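L-lysine 6-monooxygenase involved in desferrioxamine biosynthesis (Erwinia amylovora CFBP1430, PDB 5O8P) catalyses, as its name and family indicate, the FAD- and NADPH-dependent N-hydroxylation of cadaverine in desferrioxamine E siderophore biosynthesis by the fire blight pathogen. Local coordinates at residues Ile12-Gly17 with Tyr135-Thr140; Gly22-Ser27 with Gly115-Asn120; Asn34-Asp39 with Gln148-His153. One frame throughout, in Å; residues are numbered along the deposited sequence.

Contact 1. Residues Ile12-Gly17 with Tyr135-Thr140; sequences IGIGIG and YRVRST. With FAD (flavin-adenine dinucleotide), chain C.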
loop_
_atom_site.group_PDB
_atom_site.type_symbol
_atom_site.label_atom_id
_atom_site.label_comp_id
_atom_site.label_asym_id
_atom_site.label_seq_id
_atom_site.Cartn_x
_atom_site.Cartn_y
_atom_site.Cartn_z
ATOM N N ILE B 12 27.872 -11.259 -34.574
ATOM C CA ILE B 12 27.755 -12.448 -33.728
ATOM C C ILE B 12 27.679 -11.994 -32.283
ATOM O O ILE B 12 28.526 -11.221 -31.835
ATOM C CB ILE B 12 28.975 -13.393 -33.857
ATOM C CG1 ILE B 12 29.042 -14.012 -35.238
ATOM C CG2 ILE B 12 28.902 -14.528 -32.837
ATOM C CD1 ILE B 12 30.405 -14.597 -35.532
ATOM N N GLY B 13 26.679 -12.490 -31.564
ATOM C CA GLY B 13 26.583 -12.266 -30.126
ATOM C C GLY B 13 27.230 -13.442 -29.436
ATOM O O GLY B 13 26.922 -14.592 -29.753
ATOM N N ILE B 14 28.143 -13.168 -28.508
ATOM C CA ILE B 14 28.798 -14.220 -27.724
ATOM C C ILE B 14 28.294 -14.128 -26.292
ATOM O O ILE B 14 28.580 -13.172 -25.605
ATOM C CB ILE B 14 30.321 -14.054 -27.740
ATOM C CG1 ILE B 14 30.839 -14.136 -29.171
ATOM C CG2 ILE B 14 30.987 -15.085 -26.835
ATOM C CD1 ILE B 14 32.312 -13.789 -29.301
ATOM N N GLY B 15 27.562 -15.140 -25.860
ATOM C CA GLY B 15 26.888 -15.170 -24.566
ATOM C C GLY B 15 25.415 -14.907 -24.768
ATOM O O GLY B 15 25.072 -14.015 -25.514
ATOM N N ILE B 16 24.551 -15.707 -24.148
ATOM C CA ILE B 16 23.108 -15.517 -24.221
ATOM C C ILE B 16 22.554 -15.425 -22.797
ATOM O O ILE B 16 21.912 -16.356 -22.254
ATOM C CB ILE B 16 22.400 -16.618 -25.041
ATOM C CG1 ILE B 16 23.007 -16.720 -26.436
ATOM C CG2 ILE B 16 20.911 -16.310 -25.189
ATOM C CD1 ILE B 16 22.610 -17.992 -27.164
ATOM N N GLY B 17 22.842 -14.284 -22.191
ATOM C CA GLY B 17 22.171 -13.875 -20.966
ATOM C C GLY B 17 20.910 -13.160 -21.362
ATOM O O GLY B 17 20.584 -13.131 -22.544
ATOM N N TYR B 135 36.054 -10.241 -38.193
ATOM C CA TYR B 135 36.411 -10.999 -36.986
ATOM C C TYR B 135 36.166 -12.501 -37.178
ATOM O O TYR B 135 35.179 -12.924 -37.796
ATOM C CB TYR B 135 35.670 -10.456 -35.753
ATOM C CG TYR B 135 36.206 -9.104 -35.308
ATOM C CD1 TYR B 135 37.341 -9.012 -34.501
ATOM C CD2 TYR B 135 35.602 -7.923 -35.727
ATOM C CE1 TYR B 135 37.858 -7.779 -34.112
ATOM C CE2 TYR B 135 36.109 -6.685 -35.352
ATOM C CZ TYR B 135 37.237 -6.611 -34.540
ATOM O OH TYR B 135 37.723 -5.372 -34.173
ATOM N N ARG B 136 37.088 -13.294 -36.643
ATOM C CA ARG B 136 37.065 -14.750 -36.765
ATOM C C ARG B 136 36.916 -15.311 -35.369
ATOM O O ARG B 136 37.793 -15.103 -34.545
ATOM C CB ARG B 136 38.384 -15.211 -37.400
ATOM C CG ARG B 136 38.599 -16.702 -37.496
ATOM C CD ARG B 136 39.931 -17.029 -38.179
ATOM N NE ARG B 136 40.012 -16.426 -39.517
ATOM C CZ ARG B 136 39.396 -16.894 -40.604
ATOM N NH1 ARG B 136 38.631 -18.000 -40.563
ATOM N NH2 ARG B 136 39.542 -16.239 -41.761
ATOM N N VAL B 137 35.817 -16.010 -35.114
ATOM C CA VAL B 137 35.462 -16.516 -33.773
ATOM C C VAL B 137 35.569 -18.037 -33.761
ATOM O O VAL B 137 34.777 -18.700 -34.420
ATOM C CB VAL B 137 34.003 -16.126 -33.420
ATOM C CG1 VAL B 137 33.550 -16.746 -32.104
ATOM C CG2 VAL B 137 33.855 -14.618 -33.394
ATOM N N ARG B 138 36.528 -18.583 -33.014
ATOM C CA ARG B 138 36.735 -20.036 -32.958
ATOM C C ARG B 138 35.967 -20.635 -31.777
ATOM O O ARG B 138 36.250 -20.327 -30.614
ATOM C CB ARG B 138 38.227 -20.379 -32.879
ATOM C CG ARG B 138 38.583 -21.748 -33.471
ATOM C CD ARG B 138 40.086 -22.037 -33.437
ATOM N NE ARG B 138 40.587 -22.044 -32.047
ATOM C CZ ARG B 138 41.681 -21.417 -31.578
ATOM N NH1 ARG B 138 42.489 -20.712 -32.376
ATOM N NH2 ARG B 138 41.974 -21.512 -30.280
ATOM N N SER B 139 34.990 -21.487 -32.094
ATOM C CA SER B 139 34.172 -22.169 -31.096
ATOM C C SER B 139 34.538 -23.640 -30.947
ATOM O O SER B 139 35.262 -24.207 -31.771
ATOM C CB SER B 139 32.698 -22.073 -31.476
ATOM O OG SER B 139 32.305 -23.120 -32.344
ATOM N N THR B 140 34.011 -24.241 -29.886
ATOM C CA THR B 140 34.148 -25.674 -29.621
ATOM C C THR B 140 32.785 -26.169 -29.167
ATOM O O THR B 140 32.231 -25.623 -28.218
ATOM C CB THR B 140 35.192 -25.939 -28.511
ATOM O OG1 THR B 140 36.517 -25.682 -29.008
ATOM C CG2 THR B 140 35.144 -27.368 -28.010
HETATM P PA FAD C . 24.447 -13.892 -17.861
HETATM O O1A FAD C . 23.474 -14.834 -17.178
HETATM O O2A FAD C . 25.787 -13.621 -17.220
HETATM O O5B FAD C . 24.658 -14.499 -19.343
HETATM C C5B FAD C . 25.939 -14.848 -19.857
HETATM C C4B FAD C . 25.918 -16.116 -20.704
HETATM O O4B FAD C . 27.097 -16.157 -21.522
HETATM C C3B FAD C . 25.936 -17.385 -19.860
HETATM O O3B FAD C . 24.933 -18.283 -20.355
HETATM C C2B FAD C . 27.362 -17.918 -19.996
HETATM O O2B FAD C . 27.465 -19.344 -19.925
HETATM C C1B FAD C . 27.755 -17.424 -21.374
HETATM N N9A FAD C . 29.215 -17.361 -21.658
HETATM C C8A FAD C . 30.197 -16.786 -20.933
HETATM N N7A FAD C . 31.401 -16.951 -21.550
HETATM C C5A FAD C . 31.193 -17.641 -22.692
HETATM C C6A FAD C . 32.012 -18.164 -23.820
HETATM N N6A FAD C . 33.353 -17.976 -23.858
HETATM N N1A FAD C . 31.376 -18.834 -24.817
HETATM C C2A FAD C . 30.041 -19.038 -24.805
HETATM N N3A FAD C . 29.245 -18.599 -23.811
HETATM C C4A FAD C . 29.748 -17.906 -22.754
HETATM N N1 FAD C . 18.627 -7.176 -12.732
HETATM C C2 FAD C . 17.397 -6.617 -12.875
HETATM O O2 FAD C . 17.293 -5.595 -13.591
HETATM N N3 FAD C . 16.296 -7.130 -12.282
HETATM C C4 FAD C . 16.352 -8.227 -11.504
HETATM O O4 FAD C . 15.324 -8.678 -10.964
HETATM C C4X FAD C . 17.661 -8.897 -11.298
HETATM N N5 FAD C . 17.784 -10.003 -10.532
HETATM C C5X FAD C . 18.993 -10.588 -10.361
HETATM C C6 FAD C . 19.060 -11.724 -9.558
HETATM C C7 FAD C . 20.268 -12.382 -9.337
HETATM C C7M FAD C . 20.315 -13.609 -8.461
HETATM C C8 FAD C . 21.508 -11.852 -9.976
HETATM C C8M FAD C . 22.826 -12.544 -9.753
HETATM C C9 FAD C . 21.452 -10.712 -10.779
HETATM C C9A FAD C . 20.239 -10.039 -11.012
HETATM N N10 FAD C . 20.130 -8.866 -11.833
HETATM C C10 FAD C . 18.839 -8.285 -11.977
HETATM C "C1'" FAD C . 21.280 -8.233 -12.536
HETATM C "C2'" FAD C . 21.425 -8.719 -13.997
HETATM O "O2'" FAD C . 20.147 -8.697 -14.665
HETATM C "C3'" FAD C . 22.051 -10.121 -14.129
HETATM O "O3'" FAD C . 23.372 -10.135 -13.566
HETATM C "C4'" FAD C . 22.135 -10.617 -15.579
HETATM O "O4'" FAD C . 22.135 -12.049 -15.593
HETATM C "C5'" FAD C . 23.382 -10.119 -16.305
HETATM O "O5'" FAD C . 23.145 -10.152 -17.714
HETATM P P FAD C . 24.063 -11.047 -18.673
HETATM O O1P FAD C . 23.521 -10.928 -20.082
HETATM O O2P FAD C . 25.461 -10.591 -18.363
HETATM O O3P FAD C . 23.639 -12.491 -18.050
#

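Contact 2. Residues Gly22-Ser27 with Gly115-Asn120; sequences GLACLS and GNLRWN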
loop_
_atom_site.group_PDB
_atom_site.type_symbol
_atom_site.label_atom_id
_atom_site.label_comp_id
_atom_site.label_asym_id
_atom_site.label_seq_id
_atom_site.Cartn_x
_atom_site.Cartn_y
_atom_site.Cartn_z
ATOM N N GLY B 22 17.674 -10.670 -25.353
ATOM C CA GLY B 22 16.909 -9.502 -25.779
ATOM C C GLY B 22 17.287 -9.083 -27.175
ATOM O O GLY B 22 16.432 -9.042 -28.061
ATOM N N LEU B 23 18.572 -8.805 -27.382
ATOM C CA LEU B 23 19.077 -8.448 -28.720
ATOM C C LEU B 23 18.608 -9.440 -29.782
ATOM O O LEU B 23 18.242 -9.043 -30.893
ATOM C CB LEU B 23 20.606 -8.369 -28.736
ATOM C CG LEU B 23 21.275 -7.802 -29.992
ATOM C CD1 LEU B 23 20.635 -6.510 -30.439
ATOM C CD2 LEU B 23 22.757 -7.592 -29.738
ATOM N N ALA B 24 18.599 -10.725 -29.426
ATOM C CA ALA B 24 18.175 -11.773 -30.343
ATOM C C ALA B 24 16.714 -11.648 -30.738
ATOM O O ALA B 24 16.397 -11.768 -31.926
ATOM C CB ALA B 24 18.440 -13.142 -29.746
ATOM N N CYS B 25 15.831 -11.412 -29.769
ATOM C CA CYS B 25 14.411 -11.216 -30.083
ATOM C C CYS B 25 14.182 -9.955 -30.900
ATOM O O CYS B 25 13.319 -9.907 -31.761
ATOM C CB CYS B 25 13.574 -11.109 -28.819
ATOM S SG CYS B 25 13.692 -12.486 -27.678
ATOM N N LEU B 26 14.944 -8.918 -30.601
ATOM C CA LEU B 26 14.812 -7.666 -31.319
ATOM C C LEU B 26 15.386 -7.762 -32.717
ATOM O O LEU B 26 14.825 -7.159 -33.623
ATOM C CB LEU B 26 15.441 -6.507 -30.541
ATOM C CG LEU B 26 14.692 -6.122 -29.259
ATOM C CD1 LEU B 26 15.463 -5.061 -28.483
ATOM C CD2 LEU B 26 13.287 -5.630 -29.567
ATOM N N SER B 27 16.479 -8.519 -32.899
ATOM C CA SER B 27 17.132 -8.636 -34.226
ATOM C C SER B 27 16.464 -9.613 -35.181
ATOM O O SER B 27 16.533 -9.395 -36.380
ATOM C CB SER B 27 18.622 -8.966 -34.107
ATOM O OG SER B 27 18.880 -10.069 -33.287
ATOM N N GLY B 115 15.196 -18.649 -33.736
ATOM C CA GLY B 115 16.050 -19.373 -34.661
ATOM C C GLY B 115 17.527 -19.004 -34.604
ATOM O O GLY B 115 18.372 -19.796 -35.003
ATOM N N ASN B 116 17.849 -17.814 -34.108
ATOM C CA ASN B 116 19.220 -17.282 -34.206
ATOM C C ASN B 116 20.152 -17.657 -33.054
ATOM O O ASN B 116 21.241 -17.097 -32.953
ATOM C CB ASN B 116 19.209 -15.761 -34.419
ATOM C CG ASN B 116 18.327 -15.021 -33.434
ATOM O OD1 ASN B 116 17.773 -15.614 -32.505
ATOM N ND2 ASN B 116 18.172 -13.703 -33.650
ATOM N N LEU B 117 19.754 -18.610 -32.210
ATOM C CA LEU B 117 20.587 -19.031 -31.071
ATOM C C LEU B 117 21.293 -20.347 -31.358
ATOM O O LEU B 117 20.687 -21.229 -31.934
ATOM C CB LEU B 117 19.724 -19.184 -29.810
ATOM C CG LEU B 117 18.846 -17.983 -29.455
ATOM C CD1 LEU B 117 18.093 -18.257 -28.161
ATOM C CD2 LEU B 117 19.695 -16.711 -29.373
ATOM N N ARG B 118 22.558 -20.456 -30.954
ATOM C CA ARG B 118 23.346 -21.680 -31.070
ATOM C C ARG B 118 23.878 -22.072 -29.693
ATOM O O ARG B 118 24.868 -21.508 -29.209
ATOM C CB ARG B 118 24.523 -21.486 -32.048
ATOM C CG ARG B 118 24.553 -22.518 -33.156
ATOM C CD ARG B 118 24.028 -22.009 -34.482
ATOM N NE ARG B 118 22.611 -21.647 -34.460
ATOM C CZ ARG B 118 21.897 -21.270 -35.530
ATOM N NH1 ARG B 118 22.440 -21.219 -36.753
ATOM N NH2 ARG B 118 20.619 -20.943 -35.379
ATOM N N TRP B 119 23.219 -23.035 -29.060
ATOM C CA TRP B 119 23.639 -23.508 -27.735
ATOM C C TRP B 119 24.812 -24.488 -27.829
ATOM O O TRP B 119 25.206 -24.887 -28.918
ATOM C CB TRP B 119 22.456 -24.150 -26.999
ATOM C CG TRP B 119 21.333 -23.195 -26.782
ATOM C CD1 TRP B 119 20.155 -23.151 -27.460
ATOM C CD2 TRP B 119 21.307 -22.112 -25.854
ATOM N NE1 TRP B 119 19.387 -22.110 -27.008
ATOM C CE2 TRP B 119 20.067 -21.456 -26.015
ATOM C CE3 TRP B 119 22.209 -21.634 -24.892
ATOM C CZ2 TRP B 119 19.698 -20.347 -25.248
ATOM C CZ3 TRP B 119 21.855 -20.529 -24.129
ATOM C CH2 TRP B 119 20.606 -19.899 -24.307
ATOM N N ASN B 120 25.370 -24.864 -26.681
ATOM C CA ASN B 120 26.483 -25.830 -26.606
ATOM C C ASN B 120 27.679 -25.425 -27.481
ATOM O O ASN B 120 28.273 -26.243 -28.138
ATOM C CB ASN B 120 25.989 -27.251 -26.934
ATOM C CG ASN B 120 24.988 -27.770 -25.908
ATOM O OD1 ASN B 120 23.851 -28.100 -26.254
ATOM N ND2 ASN B 120 25.400 -27.822 -24.628
#

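Contact 3. Residues Asn34-Asp39 with Gln148-His153; sequences NGVFLD and QEWLAH. With FAD (flavin-adenine dinucleotide), chain C.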
loop_
_atom_site.group_PDB
_atom_site.type_symbol
_atom_site.label_atom_id
_atom_site.label_comp_id
_atom_site.label_asym_id
_atom_site.label_seq_id
_atom_site.Cartn_x
_atom_site.Cartn_y
_atom_site.Cartn_z
ATOM N N ASN B 34 21.547 -10.536 -40.664
ATOM C CA ASN B 34 21.919 -11.925 -40.397
ATOM C C ASN B 34 22.840 -11.930 -39.198
ATOM O O ASN B 34 24.007 -11.523 -39.282
ATOM C CB ASN B 34 22.582 -12.550 -41.623
ATOM C CG ASN B 34 21.624 -12.681 -42.786
ATOM O OD1 ASN B 34 22.036 -12.662 -43.939
ATOM N ND2 ASN B 34 20.335 -12.800 -42.489
ATOM N N GLY B 35 22.269 -12.346 -38.066
ATOM C CA GLY B 35 22.973 -12.403 -36.799
ATOM C C GLY B 35 22.813 -13.770 -36.162
ATOM O O GLY B 35 21.857 -14.488 -36.427
ATOM N N VAL B 36 23.778 -14.129 -35.339
ATOM C CA VAL B 36 23.745 -15.395 -34.648
ATOM C C VAL B 36 24.336 -15.218 -33.249
ATOM O O VAL B 36 25.187 -14.344 -33.024
ATOM C CB VAL B 36 24.488 -16.475 -35.467
ATOM C CG1 VAL B 36 25.991 -16.272 -35.426
ATOM C CG2 VAL B 36 24.126 -17.875 -35.012
ATOM N N PHE B 37 23.868 -16.050 -32.324
ATOM C CA PHE B 37 24.235 -15.946 -30.934
ATOM C C PHE B 37 24.765 -17.271 -30.435
ATOM O O PHE B 37 24.112 -18.292 -30.596
ATOM C CB PHE B 37 23.010 -15.550 -30.121
ATOM C CG PHE B 37 22.529 -14.164 -30.402
ATOM C CD1 PHE B 37 23.026 -13.084 -29.685
ATOM C CD2 PHE B 37 21.610 -13.926 -31.422
ATOM C CE1 PHE B 37 22.590 -11.801 -29.954
ATOM C CE2 PHE B 37 21.179 -12.639 -31.706
ATOM C CZ PHE B 37 21.656 -11.585 -30.958
ATOM N N LEU B 38 25.928 -17.233 -29.793
ATOM C CA LEU B 38 26.648 -18.416 -29.333
ATOM C C LEU B 38 26.707 -18.446 -27.814
ATOM O O LEU B 38 27.138 -17.478 -27.220
ATOM C CB LEU B 38 28.085 -18.357 -29.858
ATOM C CG LEU B 38 28.410 -18.731 -31.303
ATOM C CD1 LEU B 38 27.254 -18.541 -32.265
ATOM C CD2 LEU B 38 29.652 -17.982 -31.768
ATOM N N ASP B 39 26.320 -19.558 -27.192
ATOM C CA ASP B 39 26.448 -19.738 -25.734
ATOM C C ASP B 39 26.930 -21.160 -25.417
ATOM O O ASP B 39 26.584 -22.100 -26.129
ATOM C CB ASP B 39 25.103 -19.470 -25.053
ATOM C CG ASP B 39 25.210 -19.351 -23.530
ATOM O OD1 ASP B 39 25.456 -18.235 -23.033
ATOM O OD2 ASP B 39 25.045 -20.368 -22.828
ATOM N N GLN B 148 34.592 -25.218 -34.807
ATOM C CA GLN B 148 33.970 -24.447 -35.897
ATOM C C GLN B 148 34.479 -23.016 -35.818
ATOM O O GLN B 148 34.839 -22.539 -34.742
ATOM C CB GLN B 148 32.437 -24.457 -35.827
ATOM C CG GLN B 148 31.829 -25.450 -34.849
ATOM C CD GLN B 148 30.312 -25.431 -34.851
ATOM O OE1 GLN B 148 29.674 -25.159 -35.886
ATOM N NE2 GLN B 148 29.719 -25.729 -33.683
ATOM N N GLU B 149 34.540 -22.351 -36.971
ATOM C CA GLU B 149 34.912 -20.936 -37.057
ATOM C C GLU B 149 33.757 -20.149 -37.639
ATOM O O GLU B 149 33.118 -20.572 -38.598
ATOM C CB GLU B 149 36.195 -20.735 -37.871
ATOM C CG GLU B 149 37.438 -21.017 -37.036
ATOM C CD GLU B 149 38.761 -20.818 -37.763
ATOM O OE1 GLU B 149 38.767 -20.417 -38.968
ATOM O OE2 GLU B 149 39.796 -21.059 -37.076
ATOM N N TRP B 150 33.467 -19.025 -37.004
ATOM C CA TRP B 150 32.377 -18.163 -37.395
ATOM C C TRP B 150 33.009 -16.858 -37.823
ATOM O O TRP B 150 33.913 -16.344 -37.154
ATOM C CB TRP B 150 31.445 -17.940 -36.216
ATOM C CG TRP B 150 30.963 -19.198 -35.574
ATOM C CD1 TRP B 150 31.646 -19.992 -34.704
ATOM C CD2 TRP B 150 29.682 -19.801 -35.735
ATOM N NE1 TRP B 150 30.869 -21.053 -34.316
ATOM C CE2 TRP B 150 29.653 -20.959 -34.935
ATOM C CE3 TRP B 150 28.552 -19.471 -36.484
ATOM C CZ2 TRP B 150 28.540 -21.798 -34.864
ATOM C CZ3 TRP B 150 27.442 -20.290 -36.411
ATOM C CH2 TRP B 150 27.443 -21.447 -35.608
ATOM N N LEU B 151 32.560 -16.338 -38.958
ATOM C CA LEU B 151 33.049 -15.069 -39.472
ATOM C C LEU B 151 32.005 -14.006 -39.232
ATOM O O LEU B 151 30.804 -14.294 -39.274
ATOM C CB LEU B 151 33.350 -15.208 -40.956
ATOM C CG LEU B 151 34.533 -16.140 -41.224
ATOM C CD1 LEU B 151 34.544 -16.688 -42.648
ATOM C CD2 LEU B 151 35.825 -15.418 -40.885
ATOM N N ALA B 152 32.459 -12.783 -38.956
ATOM C CA ALA B 152 31.535 -11.684 -38.652
ATOM C C ALA B 152 32.180 -10.311 -38.689
ATOM O O ALA B 152 33.329 -10.123 -38.262
ATOM C CB ALA B 152 30.897 -11.891 -37.285
ATOM N N HIS B 153 31.407 -9.344 -39.171
ATOM C CA HIS B 153 31.854 -7.957 -39.248
ATOM C C HIS B 153 31.887 -7.299 -37.877
ATOM O O HIS B 153 32.772 -6.470 -37.596
ATOM C CB HIS B 153 30.957 -7.162 -40.193
ATOM C CG HIS B 153 31.100 -7.560 -41.631
ATOM N ND1 HIS B 153 32.160 -7.136 -42.407
ATOM C CD2 HIS B 153 30.329 -8.340 -42.430
ATOM C CE1 HIS B 153 32.033 -7.638 -43.623
ATOM N NE2 HIS B 153 30.933 -8.377 -43.661
HETATM P PA FAD C . 24.447 -13.892 -17.861
HETATM O O1A FAD C . 23.474 -14.834 -17.178
HETATM O O2A FAD C . 25.787 -13.621 -17.220
HETATM O O5B FAD C . 24.658 -14.499 -19.343
HETATM C C5B FAD C . 25.939 -14.848 -19.857
HETATM C C4B FAD C . 25.918 -16.116 -20.704
HETATM O O4B FAD C . 27.097 -16.157 -21.522
HETATM C C3B FAD C . 25.936 -17.385 -19.860
HETATM O O3B FAD C . 24.933 -18.283 -20.355
HETATM C C2B FAD C . 27.362 -17.918 -19.996
HETATM O O2B FAD C . 27.465 -19.344 -19.925
HETATM C C1B FAD C . 27.755 -17.424 -21.374
HETATM N N9A FAD C . 29.215 -17.361 -21.658
HETATM C C8A FAD C . 30.197 -16.786 -20.933
HETATM N N7A FAD C . 31.401 -16.951 -21.550
HETATM C C5A FAD C . 31.193 -17.641 -22.692
HETATM C C6A FAD C . 32.012 -18.164 -23.820
HETATM N N6A FAD C . 33.353 -17.976 -23.858
HETATM N N1A FAD C . 31.376 -18.834 -24.817
HETATM C C2A FAD C . 30.041 -19.038 -24.805
HETATM N N3A FAD C . 29.245 -18.599 -23.811
HETATM C C4A FAD C . 29.748 -17.906 -22.754
HETATM N N1 FAD C . 18.627 -7.176 -12.732
HETATM C C2 FAD C . 17.397 -6.617 -12.875
HETATM O O2 FAD C . 17.293 -5.595 -13.591
HETATM N N3 FAD C . 16.296 -7.130 -12.282
HETATM C C4 FAD C . 16.352 -8.227 -11.504
HETATM O O4 FAD C . 15.324 -8.678 -10.964
HETATM C C4X FAD C . 17.661 -8.897 -11.298
HETATM N N5 FAD C . 17.784 -10.003 -10.532
HETATM C C5X FAD C . 18.993 -10.588 -10.361
HETATM C C6 FAD C . 19.060 -11.724 -9.558
HETATM C C7 FAD C . 20.268 -12.382 -9.337
HETATM C C7M FAD C . 20.315 -13.609 -8.461
HETATM C C8 FAD C . 21.508 -11.852 -9.976
HETATM C C8M FAD C . 22.826 -12.544 -9.753
HETATM C C9 FAD C . 21.452 -10.712 -10.779
HETATM C C9A FAD C . 20.239 -10.039 -11.012
HETATM N N10 FAD C . 20.130 -8.866 -11.833
HETATM C C10 FAD C . 18.839 -8.285 -11.977
HETATM C "C1'" FAD C . 21.280 -8.233 -12.536
HETATM C "C2'" FAD C . 21.425 -8.719 -13.997
HETATM O "O2'" FAD C . 20.147 -8.697 -14.665
HETATM C "C3'" FAD C . 22.051 -10.121 -14.129
HETATM O "O3'" FAD C . 23.372 -10.135 -13.566
HETATM C "C4'" FAD C . 22.135 -10.617 -15.579
HETATM O "O4'" FAD C . 22.135 -12.049 -15.593
HETATM C "C5'" FAD C . 23.382 -10.119 -16.305
HETATM O "O5'" FAD C . 23.145 -10.152 -17.714
HETATM P P FAD C . 24.063 -11.047 -18.673
HETATM O O1P FAD C . 23.521 -10.928 -20.082
HETATM O O2P FAD C . 25.461 -10.591 -18.363
HETATM O O3P FAD C . 23.639 -12.491 -18.050
#

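Contact 1. Residues Ile12-Gly17 with Tyr135-Thr140
Ile12 and Ile14 both place CG1 opposite their own carbonyl carbon (chi1 -67° and -60°), and with the chain extended beyond it each CD1 is carried out to Val137. The valine is turned so that its two methyls are shared between them: CG1 lies trans to the backbone N (chi1 174°) and CG2 trans to the carbonyl carbon. Ile12 CD1 lies 4.1 Å from Val137 CG2, and Ile14 CD1 lies 4.3 Å from Val137 CG1, so one beta-branched residue serves two isoleucines that project from the same side of strand 8-14. Ile12 and Val137 run alongside each other in opposite senses, and their CA atoms remain 8.7 Å apart, a spacing of packed layers and not of paired strands. The contact is wholly apolar and buried.

Beyond Ile14 the chain leaves the strand for the glycine-rich turn of a dinucleotide-binding fold. Gly15, with phi positive, brings its CA to 3.2 Å from FAD O4B, and Gly17 CA comes to 3.0 Å from FAD O5B at the N-cap of helix 18-27. At these two positions a side chain would run into the cofactor, at ribose O4B from Gly15 and at phosphate O1P from Gly17.

Strand 8-14 is held between its parallel neighbours, Gly13 bonding through its backbone to Val36 and Leu38 and Ile12 and Ile14 to Val156. Val137 belongs to an antiparallel meander of strands 121-129, 134-141 and 147-152, where its side chain also touches Val123, and it meets Leu155 of strand 155-157 and Leu38 of strand 35-38 as well.

Contact 2. Residues Gly22-Ser27 with Gly115-Asn120
Asn116 reaches from the end of the loop before strand 117-118 to Ala24 in the last turns of helix 18-27. Its CB is directed at the helix, and chi1 of 50° sets CG between the backbone N and the carbonyl carbon, which lays the amide against the alanine. CG is equally far, 4.1 Å, from Ala24 O and Ala24 CB. At the tip the two branches divide the work: OD1 rests 3.8 Å from the Ala24 CB methyl, whereas ND2 donates to Ala24 O at 3.1 Å. That bond is nearly straight, 172° at the hydrogen, and the acceptor lies practically in the plane of the amide, although the donor is tilted by 28° from the plane of the carbonyl.

ND2 also passes 3.7 Å from Ser27 OG, too far for a bond. The serine hydroxyl is engaged within its own helix, donating to Leu23 O at 2.7 Å; that carbonyl receives the backbone N of Ser27 from its opposite face. Next to the amide, Leu117 adds an apolar touch, its CD2 methyl lying 3.8 Å from Ala24 CB. The side chain of Phe37, from strand 35-38, packs against Ala24, Ser27, Asn116 and Leu117 alike.

A single small residue thus presents both a carbonyl and a methyl to the loop and the start of strand 117-118. The buried amide N-H finds its acceptor on the helix backbone, and the dipole of a helix near its C-terminal end would probably make that carbonyl a somewhat better acceptor.

Contact 3. Residues Asn34-Asp39 with Gln148-His153
Val36 and Leu38, on the second strand of the FAD-binding Rossmann-like unit, pack against Trp150 of the antiparallel meander that lies over the sheet. Leu38 supplies the main contact. Its CD2 methyl stands over the five-membered ring of Trp150 in a CH-pi interaction, 4.1 Å from the ring centroid and only 8° off the normal. Leu38 CD1 is over the same face, 4.2 Å above the indole plane, so both leucine methyls lie on the indole. Val36 CG1 approaches Trp150 CE3 obliquely, at 4.2 Å. The five-membered ring under Leu38 CD2 is also held at its N-H, since Trp150 NE1 is hydrogen-bonded to Ser139 OG on strand 134-141.

Just past the strand, Asp39 swings its carboxylate toward the cofactor, CG trans to the backbone N (chi1 -168°). OD1 lies 2.7 Å from FAD O3B, a probable hydrogen bond from the ribose hydroxyl, though that hydroxyl could give its proton to a different acceptor. OD1 also accepts from Ile16 N, and OD2 from Asn41 N. An acidic residue at the end of the second strand that reads the adenosine ribose is a hallmark of this fold.

Two chemistries therefore follow one another along 34-39: dispersion against an aromatic face in the strand, then a carboxylate gripped by backbone N-H donors beside the ribose.

In the fold
Contacts 1 and 2 are fully buried, and contact 3 is buried except for its partly exposed tryptophan; all three meet in one FAD-binding sheet. Contacts 1 and 3 are closest, their centres about 6 Å apart: both join a parallel strand to the antiparallel meander through apolar side chains alone, and Ile12 CD1 touches Ala152 and Trp150 of contact 3. Both also reach FAD, contact 1 by its glycine turn and contact 3 by an acidic side chain. In contact 2 a helix packs on the sheet edge, and it alone adds a hydrogen bond between its segments. Backbone bonds from Phe37 to Asn116 and Arg118 tie it to contact 3, while Ile16 of contact 1 packs on its Leu117 and Trp119.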